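Local coordinates for phage-like element PBSX protein xkdM (Bacillus subtilis, PDB 2GUJ), which is of unknown function but belongs to the phage tail tube protein family and probably builds the tail tube of the defective phage PBSX, at residues 102-107 with 135-140. Residues are numbered along the deposited sequence; the frame is centred on the assembly and turned at random.
Sequences ERVTLY and EDFDVP
The Y107 side chain runs alongside D136, its CD2 3.8 Å from D136 OD1, and crosses D138 obliquely. D136 points the same way as Y107, ring and carboxylate planes 51° apart, and its OD2 turns to a salt bridge with R46. At the far end of the ring the Y107 hydroxyl donates to D138: Y107 OH lies 3.1 Å from D138 OD2 and meets it from above the carboxylate plane, 59° out of it, which ties the far end of the ring to D138. With CG anti to its carbonyl carbon (chi1 -55°), Y107 is directed back along its own strand toward D138. T105 stands side by side with D138 on this same face.

V104, L106 and F137 form the opposite face of this pair. L106 crosses F137, its CD1 meeting F137 CB at 3.3 Å, while the F137 ring leads away to I9 and M47; V104 CG1 lies at the edge of that ring, near its plane, 4.4 Å from F137 CD1.

Backbone bonds set the antiparallel register. T105 N donates to D138 O at 2.9 Å, and the return bond from D138 N to T105 O is weak; E135 N reaches Y107 O at 2.9 Å. L106 with F137 is the non-hydrogen-bonded pair between the hydrogen-bonded pairs T105 with D138 and Y107 with D136. Strand 136-138 thus flanks strand 103-109, whose other neighbour is strand 86-92, in an antiparallel sheet consistent with the barrel fold of phage tail tube proteins.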
ATOM      1  N   GLU B 102     -17.323   4.804  16.801  1.00 35.08           N
ATOM      2  CA  GLU B 102     -16.355   4.817  17.888  1.00 31.19           C
ATOM      3  C   GLU B 102     -14.980   5.349  17.470  1.00 29.52           C
ATOM      4  O   GLU B 102     -14.670   5.465  16.282  1.00 28.41           O
ATOM      5  CB  GLU B 102     -16.192   3.390  18.437  1.00 23.99           C
ATOM      6  CG  GLU B 102     -17.493   2.603  18.651  1.00 21.66           C
ATOM      7  CD  GLU B 102     -17.535   1.312  17.839  1.00 20.53           C
ATOM      8  OE1 GLU B 102     -17.643   1.404  16.598  1.00 20.15           O
ATOM      9  OE2 GLU B 102     -17.440   0.215  18.439  1.00 18.97           O
ATOM     10  N   ARG B 103     -14.158   5.671  18.465  1.00 25.44           N
ATOM     11  CA  ARG B 103     -12.811   6.171  18.225  1.00 23.84           C
ATOM     12  C   ARG B 103     -11.866   5.003  18.013  1.00 20.92           C
ATOM     13  O   ARG B 103     -11.991   3.957  18.646  1.00 20.58           O
ATOM     14  CB  ARG B 103     -12.317   6.997  19.415  1.00 51.79           C
ATOM     15  CG  ARG B 103     -10.910   7.552  19.216  1.00 58.59           C
ATOM     16  CD  ARG B 103     -10.871   9.054  19.453  1.00 63.82           C
ATOM     17  NE  ARG B 103     -10.538   9.409  20.829  1.00 65.81           N
ATOM     18  CZ  ARG B 103     -10.557  10.651  21.292  1.00 67.44           C
ATOM     19  NH1 ARG B 103     -10.904  11.652  20.492  1.00 68.18           N
ATOM     20  NH2 ARG B 103     -10.199  10.897  22.544  1.00 69.52           N
ATOM     21  N   VAL B 104     -10.907   5.201  17.127  1.00 38.47           N
ATOM     22  CA  VAL B 104      -9.926   4.180  16.824  1.00 32.84           C
ATOM     23  C   VAL B 104      -8.564   4.741  17.137  1.00 32.55           C
ATOM     24  O   VAL B 104      -8.233   5.838  16.692  1.00 34.82           O
ATOM     25  CB  VAL B 104      -9.924   3.858  15.344  1.00 10.00           C
ATOM     26  CG1 VAL B 104      -9.165   2.582  15.089  1.00 10.00           C
ATOM     27  CG2 VAL B 104     -11.336   3.772  14.851  1.00 10.00           C
ATOM     28  N   THR B 105      -7.771   4.027  17.913  1.00 10.00           N
ATOM     29  CA  THR B 105      -6.436   4.522  18.160  1.00 10.00           C
ATOM     30  C   THR B 105      -5.514   3.505  17.507  1.00 10.00           C
ATOM     31  O   THR B 105      -5.882   2.341  17.353  1.00 10.00           O
ATOM     32  CB  THR B 105      -6.125   4.617  19.646  1.00 10.00           C
ATOM     33  OG1 THR B 105      -5.681   3.343  20.115  1.00 10.00           O
ATOM     34  CG2 THR B 105      -7.365   5.060  20.427  1.00 10.00           C
ATOM     35  N   LEU B 106      -4.338   3.946  17.082  1.00 12.58           N
ATOM     36  CA  LEU B 106      -3.370   3.047  16.464  1.00 11.20           C
ATOM     37  C   LEU B 106      -2.101   3.182  17.247  1.00 10.73           C
ATOM     38  O   LEU B 106      -1.307   4.098  17.019  1.00 11.61           O
ATOM     39  CB  LEU B 106      -3.104   3.419  15.008  1.00 10.00           C
ATOM     40  CG  LEU B 106      -4.152   2.910  14.019  1.00 10.00           C
ATOM     41  CD1 LEU B 106      -4.350   1.412  14.215  1.00 10.00           C
ATOM     42  CD2 LEU B 106      -5.452   3.628  14.241  1.00 10.00           C
ATOM     43  N   TYR B 107      -1.905   2.268  18.183  1.00 10.00           N
ATOM     44  CA  TYR B 107      -0.712   2.322  18.998  1.00 10.00           C
ATOM     45  C   TYR B 107       0.520   2.108  18.170  1.00 10.00           C
ATOM     46  O   TYR B 107       0.563   1.248  17.295  1.00 10.00           O
ATOM     47  CB  TYR B 107      -0.787   1.299  20.116  1.00 14.59           C
ATOM     48  CG  TYR B 107      -2.034   1.470  20.931  1.00 19.73           C
ATOM     49  CD1 TYR B 107      -2.587   2.739  21.137  1.00 21.51           C
ATOM     50  CD2 TYR B 107      -2.683   0.370  21.476  1.00 22.90           C
ATOM     51  CE1 TYR B 107      -3.757   2.903  21.856  1.00 21.96           C
ATOM     52  CE2 TYR B 107      -3.856   0.520  22.198  1.00 24.85           C
ATOM     53  CZ  TYR B 107      -4.392   1.792  22.381  1.00 23.81           C
ATOM     54  OH  TYR B 107      -5.591   1.934  23.042  1.00 26.20           O
ATOM     55  N   GLU B 135       1.701  -0.829  15.645  1.00 11.57           N
ATOM     56  CA  GLU B 135       2.024  -2.104  16.275  1.00 12.82           C
ATOM     57  C   GLU B 135       0.825  -2.653  17.019  1.00 12.93           C
ATOM     58  O   GLU B 135       0.896  -3.720  17.621  1.00 12.59           O
ATOM     59  CB  GLU B 135       3.194  -1.942  17.249  1.00 27.85           C
ATOM     60  CG  GLU B 135       4.484  -2.576  16.791  1.00 32.86           C
ATOM     61  CD  GLU B 135       4.880  -2.133  15.394  1.00 37.49           C
ATOM     62  OE1 GLU B 135       4.372  -2.743  14.421  1.00 36.91           O
ATOM     63  OE2 GLU B 135       5.692  -1.178  15.270  1.00 38.49           O
ATOM     64  N   ASP B 136      -0.272  -1.909  16.993  1.00 19.75           N
ATOM     65  CA  ASP B 136      -1.492  -2.341  17.654  1.00 18.78           C
ATOM     66  C   ASP B 136      -2.584  -1.317  17.369  1.00 17.76           C
ATOM     67  O   ASP B 136      -2.303  -0.128  17.224  1.00 19.23           O
ATOM     68  CB  ASP B 136      -1.271  -2.469  19.156  1.00 11.19           C
ATOM     69  CG  ASP B 136      -2.456  -3.064  19.850  1.00 12.23           C
ATOM     70  OD1 ASP B 136      -3.581  -2.708  19.464  1.00 12.68           O
ATOM     71  OD2 ASP B 136      -2.285  -3.878  20.778  1.00 12.22           O
ATOM     72  N   PHE B 137      -3.821  -1.789  17.282  1.00 10.00           N
ATOM     73  CA  PHE B 137      -4.958  -0.934  16.991  1.00 10.00           C
ATOM     74  C   PHE B 137      -6.002  -1.096  18.080  1.00 10.16           C
ATOM     75  O   PHE B 137      -5.922  -2.033  18.865  1.00 10.23           O
ATOM     76  CB  PHE B 137      -5.523  -1.315  15.633  1.00 20.80           C
ATOM     77  CG  PHE B 137      -6.748  -2.165  15.694  1.00 20.72           C
ATOM     78  CD1 PHE B 137      -8.003  -1.575  15.682  1.00 20.55           C
ATOM     79  CD2 PHE B 137      -6.656  -3.549  15.731  1.00 21.29           C
ATOM     80  CE1 PHE B 137      -9.156  -2.344  15.694  1.00 20.65           C
ATOM     81  CE2 PHE B 137      -7.803  -4.327  15.745  1.00 21.45           C
ATOM     82  CZ  PHE B 137      -9.058  -3.719  15.726  1.00 20.96           C
ATOM     83  N   ASP B 138      -6.997  -0.214  18.118  1.00 27.98           N
ATOM     84  CA  ASP B 138      -7.988  -0.282  19.188  1.00 29.76           C
ATOM     85  C   ASP B 138      -9.253   0.550  18.910  1.00 30.46           C
ATOM     86  O   ASP B 138      -9.213   1.536  18.179  1.00 33.49           O
ATOM     87  CB  ASP B 138      -7.317   0.226  20.473  1.00 20.32           C
ATOM     88  CG  ASP B 138      -8.093  -0.103  21.717  1.00 22.18           C
ATOM     89  OD1 ASP B 138      -9.330   0.072  21.713  1.00 22.30           O
ATOM     90  OD2 ASP B 138      -7.449  -0.521  22.705  1.00 23.23           O
ATOM     91  N   VAL B 139     -10.371   0.167  19.514  1.00 12.74           N
ATOM     92  CA  VAL B 139     -11.622   0.896  19.347  1.00 10.91           C
ATOM     93  C   VAL B 139     -12.216   0.972  20.739  1.00 11.62           C
ATOM     94  O   VAL B 139     -13.238   0.361  21.021  1.00 12.14           O
ATOM     95  CB  VAL B 139     -12.577   0.137  18.423  1.00 10.00           C
ATOM     96  CG1 VAL B 139     -13.847   0.928  18.228  1.00 10.00           C
ATOM     97  CG2 VAL B 139     -11.889  -0.137  17.094  1.00 10.00           C
ATOM     98  N   PRO B 140     -11.581   1.747  21.620  1.00 10.00           N
ATOM     99  CA  PRO B 140     -11.927   1.981  23.023  1.00 10.37           C
ATOM    100  C   PRO B 140     -13.277   2.551  23.415  1.00 12.26           C
ATOM    101  O   PRO B 140     -13.941   2.003  24.289  1.00 14.82           O
ATOM    102  CB  PRO B 140     -10.802   2.882  23.492  1.00 22.87           C
ATOM    103  CG  PRO B 140     -10.609   3.752  22.304  1.00 22.31           C
ATOM    104  CD  PRO B 140     -10.574   2.729  21.182  1.00 21.90           C
TER